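Local coordinates for DNA polymerase (Bacillus phage phi29, PDB 2PY5), which copies the viral genome by protein-primed, highly processive strand-displacement DNA synthesis, and proofreads with a 3'-5' exonuclease, at residues Q497-Q502 with E544-G549; F526-A531 with K536-V541. The protein carries 2 engineered substitutions. All coordinates share one frame; numbering follows the deposited sequence. Where two conformers were deposited one is given.

Both contacts lie in the C-terminal part of the chain that carries initiation and polymerization, with centres about 9 Å apart. They share an antiparallel sheet: strand 499-509, used by contact 1, pairs with strand 523-530, used by contact 2, as in the probable hydrogen bonds Tyr500 N to Lys529 O (2.7 Å) and Gln502 O to Ser527 N (2.8 Å). Along the chain the order is 497-502, 526-531, 536-541, 544-549, so contact 1 brackets contact 2. Helix 535-538 and the loop that follows it return against these two strands, and Val541 touches Phe546. The sheet face carrying Tyr500 and Lys529 is turned away from both covers and, consistent with these residues' roles, probably toward the template-primer.

Contact 1: Q497-Q502 with E544-G549; sequences QKTYIQ and ENFKVG
Phe546 lays one face of its ring over the branch methyl of Ile501: CG2 stands 3.6 Å from the ring centroid, only 5° off the ring normal, in a CH-pi contact. Ile501 places CG1 between its backbone N and carbonyl carbon (chi1 57°), and from there CD1 runs back along the phenylalanine, coming within 3.5 Å of CD2 in Phe546 and also touching its CB. The isoleucine arm and the ring run antiparallel. With CG anti to its own backbone N (chi1 -174°), Phe546 sends CZ up to the strand backbone, 3.7 Å from Tyr500 N, which lies at the ring edge. Thr499 adds its methyl, CG2 reaching Phe546 CZ obliquely at 3.8 Å, while its OG1 donates to Gln497 O (3.1 Å) from well above the carbonyl plane. All four touching residues are buried. Tyr500 points the other way, its ring stacked on Tyr494, and Lys498 forms a salt bridge with Asp456, a catalytic magnesium ligand. Phe546 therefore covers the back of the strand bearing Lys498 and Tyr500, both probably template-primer binders, the Lys-x-Tyr motif of the family B polymerase palm.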
ATOM      1  N   GLN F 497     -12.634   7.663 -11.721  1.00 39.87           N
ATOM      2  CA  GLN F 497     -11.729   7.729 -10.576  1.00 38.95           C
ATOM      3  C   GLN F 497     -10.429   7.021 -10.948  1.00 37.18           C
ATOM      4  O   GLN F 497     -10.450   5.943 -11.563  1.00 35.82           O
ATOM      5  CB  GLN F 497     -12.340   7.062  -9.329  1.00 43.00           C
ATOM      6  CG  GLN F 497     -13.494   7.830  -8.719  1.00 45.45           C
ATOM      7  CD  GLN F 497     -14.415   6.980  -7.840  1.00 46.68           C
ATOM      8  OE1 GLN F 497     -14.885   7.436  -6.788  1.00 48.13           O
ATOM      9  NE2 GLN F 497     -14.702   5.752  -8.281  1.00 51.89           N
ATOM     10  N   LYS F 498      -9.304   7.648 -10.608  1.00 34.27           N
ATOM     11  CA  LYS F 498      -7.972   7.093 -10.846  1.00 35.68           C
ATOM     12  C   LYS F 498      -7.654   6.805 -12.307  1.00 32.75           C
ATOM     13  O   LYS F 498      -6.750   6.031 -12.580  1.00 35.99           O
ATOM     14  CB  LYS F 498      -7.750   5.833  -9.991  1.00 37.24           C
ATOM     15  CG  LYS F 498      -7.825   6.128  -8.498  1.00 40.87           C
ATOM     16  CD  LYS F 498      -7.454   4.939  -7.664  1.00 46.43           C
ATOM     17  CE  LYS F 498      -7.546   5.266  -6.185  1.00 48.37           C
ATOM     18  NZ  LYS F 498      -6.556   6.295  -5.746  1.00 51.89           N
ATOM     19  N   THR F 499      -8.370   7.445 -13.235  1.00 33.28           N
ATOM     20  CA  THR F 499      -8.223   7.167 -14.660  1.00 32.53           C
ATOM     21  C   THR F 499      -8.282   8.477 -15.455  1.00 34.43           C
ATOM     22  O   THR F 499      -9.361   8.954 -15.798  1.00 34.27           O
ATOM     23  CB  THR F 499      -9.314   6.204 -15.165  1.00 33.51           C
ATOM     24  OG1 THR F 499      -9.357   5.047 -14.310  1.00 32.75           O
ATOM     25  CG2 THR F 499      -9.050   5.759 -16.591  1.00 33.16           C
ATOM     26  N   TYR F 500      -7.116   9.063 -15.707  1.00 32.94           N
ATOM     27  CA  TYR F 500      -7.036  10.339 -16.398  1.00 31.92           C
ATOM     28  C   TYR F 500      -5.681  10.513 -17.084  1.00 30.98           C
ATOM     29  O   TYR F 500      -4.728   9.797 -16.800  1.00 29.89           O
ATOM     30  CB  TYR F 500      -7.290  11.503 -15.423  1.00 32.23           C
ATOM     31  CG  TYR F 500      -6.230  11.691 -14.371  1.00 32.36           C
ATOM     32  CD1 TYR F 500      -5.166  12.521 -14.618  1.00 33.24           C
ATOM     33  CD2 TYR F 500      -6.293  11.047 -13.140  1.00 37.14           C
ATOM     34  CE1 TYR F 500      -4.183  12.729 -13.682  1.00 34.46           C
ATOM     35  CE2 TYR F 500      -5.288  11.252 -12.196  1.00 35.70           C
ATOM     36  CZ  TYR F 500      -4.248  12.099 -12.494  1.00 34.99           C
ATOM     37  OH  TYR F 500      -3.211  12.360 -11.605  1.00 39.55           O
ATOM     38  N   ILE F 501      -5.636  11.467 -18.008  1.00 27.69           N
ATOM     39  CA  ILE F 501      -4.401  11.885 -18.653  1.00 29.87           C
ATOM     40  C   ILE F 501      -4.293  13.399 -18.564  1.00 29.27           C
ATOM     41  O   ILE F 501      -5.308  14.105 -18.486  1.00 28.11           O
ATOM     42  CB  ILE F 501      -4.290  11.426 -20.135  1.00 29.12           C
ATOM     43  CG1 ILE F 501      -5.465  11.926 -20.994  1.00 27.65           C
ATOM     44  CG2 ILE F 501      -4.208   9.906 -20.212  1.00 30.85           C
ATOM     45  CD1 ILE F 501      -5.430  11.473 -22.443  1.00 27.27           C
ATOM     46  N   GLN F 502      -3.054  13.884 -18.560  1.00 28.10           N
ATOM     47  CA  GLN F 502      -2.779  15.322 -18.628  1.00 27.93           C
ATOM     48  C   GLN F 502      -1.589  15.605 -19.513  1.00 29.10           C
ATOM     49  O   GLN F 502      -0.646  14.814 -19.565  1.00 29.12           O
ATOM     50  CB  GLN F 502      -2.454  15.871 -17.237  1.00 29.19           C
ATOM     51  CG  GLN F 502      -3.570  15.700 -16.207  1.00 31.01           C
ATOM     52  CD  GLN F 502      -3.127  16.030 -14.807  1.00 32.09           C
ATOM     53  OE1 GLN F 502      -1.943  15.924 -14.475  1.00 36.20           O
ATOM     54  NE2 GLN F 502      -4.087  16.393 -13.956  1.00 31.23           N
ATOM     55  N   GLU F 544      -5.720  10.795 -28.229  1.00 27.57           N
ATOM     56  CA  GLU F 544      -6.682  10.350 -29.242  1.00 29.18           C
ATOM     57  C   GLU F 544      -7.396   9.046 -28.860  1.00 30.27           C
ATOM     58  O   GLU F 544      -8.612   8.932 -29.062  1.00 31.66           O
ATOM     59  CB  GLU F 544      -5.998  10.196 -30.606  1.00 30.70           C
ATOM     60  N   ASN F 545      -6.659   8.068 -28.316  1.00 27.76           N
ATOM     61  CA  ASN F 545      -7.248   6.758 -28.023  1.00 25.98           C
ATOM     62  C   ASN F 545      -7.697   6.522 -26.579  1.00 26.81           C
ATOM     63  O   ASN F 545      -8.228   5.471 -26.276  1.00 26.79           O
ATOM     64  CB  ASN F 545      -6.324   5.609 -28.483  1.00 27.34           C
ATOM     65  CG  ASN F 545      -5.095   5.436 -27.611  1.00 27.65           C
ATOM     66  OD1 ASN F 545      -5.037   5.920 -26.488  1.00 27.14           O
ATOM     67  ND2 ASN F 545      -4.120   4.708 -28.116  1.00 26.08           N
ATOM     68  N   PHE F 546      -7.484   7.505 -25.706  1.00 27.24           N
ATOM     69  CA  PHE F 546      -7.824   7.361 -24.293  1.00 28.01           C
ATOM     70  C   PHE F 546      -9.294   7.635 -24.126  1.00 28.18           C
ATOM     71  O   PHE F 546      -9.717   8.790 -24.082  1.00 30.17           O
ATOM     72  CB  PHE F 546      -7.022   8.343 -23.458  1.00 27.58           C
ATOM     73  CG  PHE F 546      -7.182   8.176 -21.968  1.00 26.10           C
ATOM     74  CD1 PHE F 546      -6.721   7.053 -21.319  1.00 26.52           C
ATOM     75  CD2 PHE F 546      -7.742   9.195 -21.215  1.00 26.48           C
ATOM     76  CE1 PHE F 546      -6.837   6.949 -19.932  1.00 25.39           C
ATOM     77  CE2 PHE F 546      -7.859   9.080 -19.854  1.00 25.55           C
ATOM     78  CZ  PHE F 546      -7.409   7.967 -19.222  1.00 25.32           C
ATOM     79  N   LYS F 547     -10.066   6.554 -24.068  1.00 28.56           N
ATOM     80  CA  LYS F 547     -11.497   6.631 -23.873  1.00 31.32           C
ATOM     81  C   LYS F 547     -12.014   5.350 -23.257  1.00 29.30           C
ATOM     82  O   LYS F 547     -11.336   4.316 -23.262  1.00 27.29           O
ATOM     83  CB  LYS F 547     -12.203   6.899 -25.206  1.00 35.35           C
ATOM     84  CG  LYS F 547     -11.975   5.857 -26.289  1.00 37.83           C
ATOM     85  CD  LYS F 547     -12.229   6.500 -27.665  1.00 40.75           C
ATOM     86  CE  LYS F 547     -12.787   5.518 -28.669  1.00 41.74           C
ATOM     87  NZ  LYS F 547     -13.191   6.216 -29.930  1.00 42.46           N
ATOM     88  N   VAL F 548     -13.220   5.417 -22.704  1.00 29.07           N
ATOM     89  CA  VAL F 548     -13.881   4.240 -22.201  1.00 32.57           C
ATOM     90  C   VAL F 548     -13.967   3.263 -23.374  1.00 29.50           C
ATOM     91  O   VAL F 548     -14.350   3.661 -24.487  1.00 29.55           O
ATOM     92  CB  VAL F 548     -15.279   4.580 -21.636  1.00 33.54           C
ATOM     93  CG1 VAL F 548     -16.009   3.327 -21.214  1.00 32.71           C
ATOM     94  CG2 VAL F 548     -15.155   5.559 -20.466  1.00 32.81           C
ATOM     95  N   GLY F 549     -13.519   2.034 -23.136  1.00 29.69           N
ATOM     96  CA  GLY F 549     -13.491   0.972 -24.152  1.00 29.29           C
ATOM     97  C   GLY F 549     -12.080   0.651 -24.629  1.00 27.41           C
ATOM     98  O   GLY F 549     -11.857  -0.386 -25.249  1.00 28.68           O
TER

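Contact 2: F526-A531 with K536-V541; sequences FSVKCA and KIKKEV. With nucleotides of chain B.
Lys538 reaches back to strand 526-530 with a chain that is extended beyond CG. CG lies anti to its own carbonyl carbon (chi1 -74°) and packs on Val528 CG1 at 4.1 Å, the lysine stem and the valine running antiparallel. At its tip NZ gives a weak hydrogen bond to Val528 O (3.2 Å), reinforced by two bridging waters. One donates to Val528 O and accepts from Lys538 NZ; the other accepts from Cys530 N and, in a bond of 2.6 Å, from Lys538 NZ. The ammonium group is thereby tied to two successive points on one side of the strand backbone, largely through solvent. From Lys538 the chain makes a type I turn, its closing bond running from Val541 N to Lys538 O (3.2 Å), and within it Glu540 pairs through OE1 with Arg552. The turn brings Val541 back to the strand. Its CG1, anti to the backbone N (chi1 175°), reaches both Val528 CG1 and Phe526 CZ at 4.1 Å, the phenylalanine lying roughly perpendicular to the valine. The Phe526 ring also meets the backbone here, CE2 coming obliquely within 3.3 Å of Val541 O. Val528 CG1 thus meets both the lysine's aliphatic stem and the Val541 methyl. Just past the strand, Ala531 CB sits against the face of the guanine base of DG1 of chain B, 3.5 Å from its C5. Lys529 points away from the helix, as expected from strand alternation. A short helix and its turn thus back the strand carrying Lys529, a residue that stabilizes the primer terminus, in the polymerization region of this family B polymerase.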
ATOM      1  N   PHE F 526       3.519  14.333 -21.142  1.00 34.23           N
ATOM      2  CA  PHE F 526       2.272  13.578 -21.263  1.00 33.41           C
ATOM      3  C   PHE F 526       2.207  12.547 -20.152  1.00 34.54           C
ATOM      4  O   PHE F 526       3.024  11.622 -20.123  1.00 40.10           O
ATOM      5  CB  PHE F 526       2.176  12.910 -22.643  1.00 35.99           C
ATOM      6  CG  PHE F 526       0.971  12.030 -22.801  1.00 36.77           C
ATOM      7  CD1 PHE F 526      -0.304  12.564 -22.722  1.00 37.83           C
ATOM      8  CD2 PHE F 526       1.107  10.668 -23.037  1.00 39.87           C
ATOM      9  CE1 PHE F 526      -1.427  11.754 -22.870  1.00 35.84           C
ATOM     10  CE2 PHE F 526      -0.011   9.863 -23.181  1.00 37.85           C
ATOM     11  CZ  PHE F 526      -1.272  10.408 -23.094  1.00 37.36           C
ATOM     12  N   SER F 527       1.236  12.707 -19.254  1.00 32.96           N
ATOM     13  CA  SER F 527       1.099  11.888 -18.055  1.00 36.18           C
ATOM     14  C   SER F 527      -0.172  11.037 -18.091  1.00 33.35           C
ATOM     15  O   SER F 527      -1.262  11.541 -18.329  1.00 33.11           O
ATOM     16  CB  SER F 527       1.090  12.785 -16.811  1.00 37.84           C
ATOM     17  OG  SER F 527       0.918  12.039 -15.616  1.00 41.49           O
ATOM     18  N   VAL F 528      -0.015   9.745 -17.802  1.00 33.85           N
ATOM     19  CA  VAL F 528      -1.120   8.797 -17.807  1.00 32.31           C
ATOM     20  C   VAL F 528      -1.304   8.153 -16.422  1.00 33.80           C
ATOM     21  O   VAL F 528      -0.343   7.607 -15.862  1.00 35.42           O
ATOM     22  CB  VAL F 528      -0.851   7.683 -18.824  1.00 32.07           C
ATOM     23  CG1 VAL F 528      -2.081   6.762 -18.940  1.00 33.56           C
ATOM     24  CG2 VAL F 528      -0.480   8.261 -20.193  1.00 35.07           C
ATOM     25  N   LYS F 529      -2.530   8.216 -15.896  1.00 33.54           N
ATOM     26  CA  LYS F 529      -2.911   7.576 -14.624  1.00 38.81           C
ATOM     27  C   LYS F 529      -4.155   6.730 -14.846  1.00 40.92           C
ATOM     28  O   LYS F 529      -5.192   7.219 -15.315  1.00 39.93           O
ATOM     29  CB  LYS F 529      -3.196   8.629 -13.555  1.00 44.73           C
ATOM     30  CG  LYS F 529      -2.020   9.497 -13.244  1.00 44.60           C
ATOM     31  CD  LYS F 529      -0.920   8.726 -12.530  1.00 49.61           C
ATOM     32  CE  LYS F 529       0.325   9.560 -12.428  1.00 49.97           C
ATOM     33  NZ  LYS F 529       0.079  10.786 -11.633  1.00 55.98           N
ATOM     34  N   CYS F 530      -4.052   5.443 -14.562  1.00 36.46           N
ATOM     35  CA  CYS F 530      -5.191   4.534 -14.699  0.50 38.22           C
ATOM     36  C   CYS F 530      -4.900   3.366 -13.792  1.00 39.90           C
ATOM     37  O   CYS F 530      -3.917   2.652 -13.999  1.00 40.70           O
ATOM     38  CB  CYS F 530      -5.406   4.055 -16.144  0.50 36.68           C
ATOM     39  SG  CYS F 530      -6.894   2.949 -16.413  0.50 34.90           S
ATOM     40  N   ALA F 531      -5.736   3.214 -12.768  1.00 36.20           N
ATOM     41  CA  ALA F 531      -5.575   2.154 -11.774  1.00 36.19           C
ATOM     42  C   ALA F 531      -5.585   0.803 -12.461  1.00 35.13           C
ATOM     43  O   ALA F 531      -6.459   0.521 -13.282  1.00 37.79           O
ATOM     44  CB  ALA F 531      -6.687   2.232 -10.737  1.00 37.47           C
ATOM     45  N   LYS F 536       3.533  -1.026 -19.555  1.00 31.95           N
ATOM     46  CA  LYS F 536       3.529  -1.382 -20.974  1.00 33.39           C
ATOM     47  C   LYS F 536       2.242  -0.909 -21.663  1.00 30.08           C
ATOM     48  O   LYS F 536       2.275  -0.474 -22.811  1.00 32.81           O
ATOM     49  CB  LYS F 536       3.692  -2.899 -21.177  1.00 34.67           C
ATOM     50  CG  LYS F 536       3.977  -3.270 -22.633  1.00 37.19           C
ATOM     51  CD  LYS F 536       4.109  -4.765 -22.875  1.00 38.90           C
ATOM     52  CE  LYS F 536       4.645  -5.023 -24.288  1.00 41.02           C
ATOM     53  NZ  LYS F 536       4.350  -6.397 -24.793  1.00 42.96           N
ATOM     54  N   ILE F 537       1.115  -1.021 -20.966  1.00 31.03           N
ATOM     55  CA  ILE F 537      -0.165  -0.566 -21.508  1.00 28.97           C
ATOM     56  C   ILE F 537      -0.194   0.972 -21.568  1.00 29.94           C
ATOM     57  O   ILE F 537      -0.670   1.542 -22.538  1.00 30.75           O
ATOM     58  CB  ILE F 537      -1.364  -1.096 -20.691  1.00 31.39           C
ATOM     59  CG1 ILE F 537      -1.439  -2.627 -20.797  1.00 30.29           C
ATOM     60  CG2 ILE F 537      -2.668  -0.485 -21.197  1.00 32.76           C
ATOM     61  CD1 ILE F 537      -2.490  -3.264 -19.919  1.00 32.72           C
ATOM     62  N   LYS F 538       0.359   1.620 -20.546  1.00 33.02           N
ATOM     63  CA  LYS F 538       0.487   3.090 -20.535  1.00 31.18           C
ATOM     64  C   LYS F 538       1.234   3.656 -21.765  1.00 31.16           C
ATOM     65  O   LYS F 538       0.892   4.734 -22.272  1.00 30.69           O
ATOM     66  CB  LYS F 538       1.153   3.554 -19.233  1.00 32.76           C
ATOM     67  CG  LYS F 538       0.232   3.484 -18.021  1.00 32.12           C
ATOM     68  CD  LYS F 538       0.878   4.070 -16.760  1.00 34.04           C
ATOM     69  CE  LYS F 538      -0.174   4.311 -15.676  1.00 36.32           C
ATOM     70  NZ  LYS F 538       0.398   4.814 -14.397  1.00 38.05           N
ATOM     71  N   LYS F 539       2.233   2.923 -22.255  1.00 29.69           N
ATOM     72  CA  LYS F 539       2.935   3.280 -23.490  1.00 31.96           C
ATOM     73  C   LYS F 539       2.012   3.374 -24.720  1.00 30.60           C
ATOM     74  O   LYS F 539       2.299   4.112 -25.659  1.00 31.89           O
ATOM     75  CB  LYS F 539       4.061   2.277 -23.780  1.00 34.05           C
ATOM     76  CG  LYS F 539       4.914   2.673 -24.973  1.00 35.71           C
ATOM     77  CD  LYS F 539       6.131   1.809 -25.176  1.00 35.79           C
ATOM     78  CE  LYS F 539       7.023   2.437 -26.240  1.00 37.35           C
ATOM     79  NZ  LYS F 539       8.112   1.533 -26.693  1.00 38.60           N
ATOM     80  N   GLU F 540       0.907   2.636 -24.697  1.00 31.16           N
ATOM     81  CA  GLU F 540      -0.027   2.586 -25.831  1.00 32.88           C
ATOM     82  C   GLU F 540      -0.979   3.778 -25.858  1.00 31.08           C
ATOM     83  O   GLU F 540      -1.598   4.070 -26.888  1.00 32.26           O
ATOM     84  CB  GLU F 540      -0.867   1.301 -25.768  1.00 34.11           C
ATOM     85  CG  GLU F 540      -0.084  -0.004 -25.552  1.00 37.09           C
ATOM     86  CD  GLU F 540       0.358  -0.663 -26.845  1.00 37.39           C
ATOM     87  OE1 GLU F 540      -0.317  -0.491 -27.875  1.00 38.40           O
ATOM     88  OE2 GLU F 540       1.380  -1.377 -26.822  1.00 41.15           O
ATOM     89  N   VAL F 541      -1.105   4.471 -24.722  1.00 27.45           N
ATOM     90  CA  VAL F 541      -2.112   5.507 -24.555  1.00 26.68           C
ATOM     91  C   VAL F 541      -1.713   6.835 -25.229  1.00 24.70           C
ATOM     92  O   VAL F 541      -0.553   7.263 -25.166  1.00 26.27           O
ATOM     93  CB  VAL F 541      -2.401   5.759 -23.050  1.00 25.48           C
ATOM     94  CG1 VAL F 541      -3.347   6.926 -22.864  1.00 25.60           C
ATOM     95  CG2 VAL F 541      -2.950   4.484 -22.374  1.00 27.17           C
TER
ATOM     96  O5'  DG B   1     -12.029   2.046 -13.394  1.00 77.06           O
ATOM     97  C5'  DG B   1     -11.661   0.789 -13.982  1.00 76.17           C
ATOM     98  C4'  DG B   1     -11.492  -0.291 -12.931  1.00 74.69           C
ATOM     99  O4'  DG B   1     -10.506   0.127 -11.961  1.00 73.74           O
ATOM    100  C3'  DG B   1     -12.752  -0.600 -12.116  1.00 74.16           C
ATOM    101  O3'  DG B   1     -13.414  -1.824 -12.539  1.00 74.62           O
ATOM    102  C2'  DG B   1     -12.276  -0.607 -10.657  1.00 73.12           C
ATOM    103  C1'  DG B   1     -10.753  -0.597 -10.779  1.00 71.23           C
ATOM    104  N9   DG B   1      -9.992   0.034  -9.699  1.00 70.58           N
ATOM    105  C8   DG B   1     -10.353   1.094  -8.897  1.00 70.10           C
ATOM    106  N7   DG B   1      -9.439   1.426  -8.028  1.00 70.04           N
ATOM    107  C5   DG B   1      -8.403   0.533  -8.268  1.00 70.05           C
ATOM    108  C6   DG B   1      -7.141   0.399  -7.638  1.00 69.83           C
ATOM    109  O6   DG B   1      -6.673   1.071  -6.707  1.00 70.07           O
ATOM    110  N1   DG B   1      -6.391  -0.639  -8.191  1.00 69.63           N
ATOM    111  C2   DG B   1      -6.799  -1.451  -9.224  1.00 69.84           C
ATOM    112  N2   DG B   1      -5.935  -2.399  -9.622  1.00 69.85           N
ATOM    113  N3   DG B   1      -7.980  -1.336  -9.823  1.00 69.71           N
ATOM    114  C4   DG B   1      -8.726  -0.328  -9.297  1.00 69.98           C
TER
HETATM  115  O   HOH W   1       2.193   7.300 -14.733  1.00 43.10           O
HETATM  116  O   HOH W   2      -1.725   4.614 -12.873  1.00 39.72           O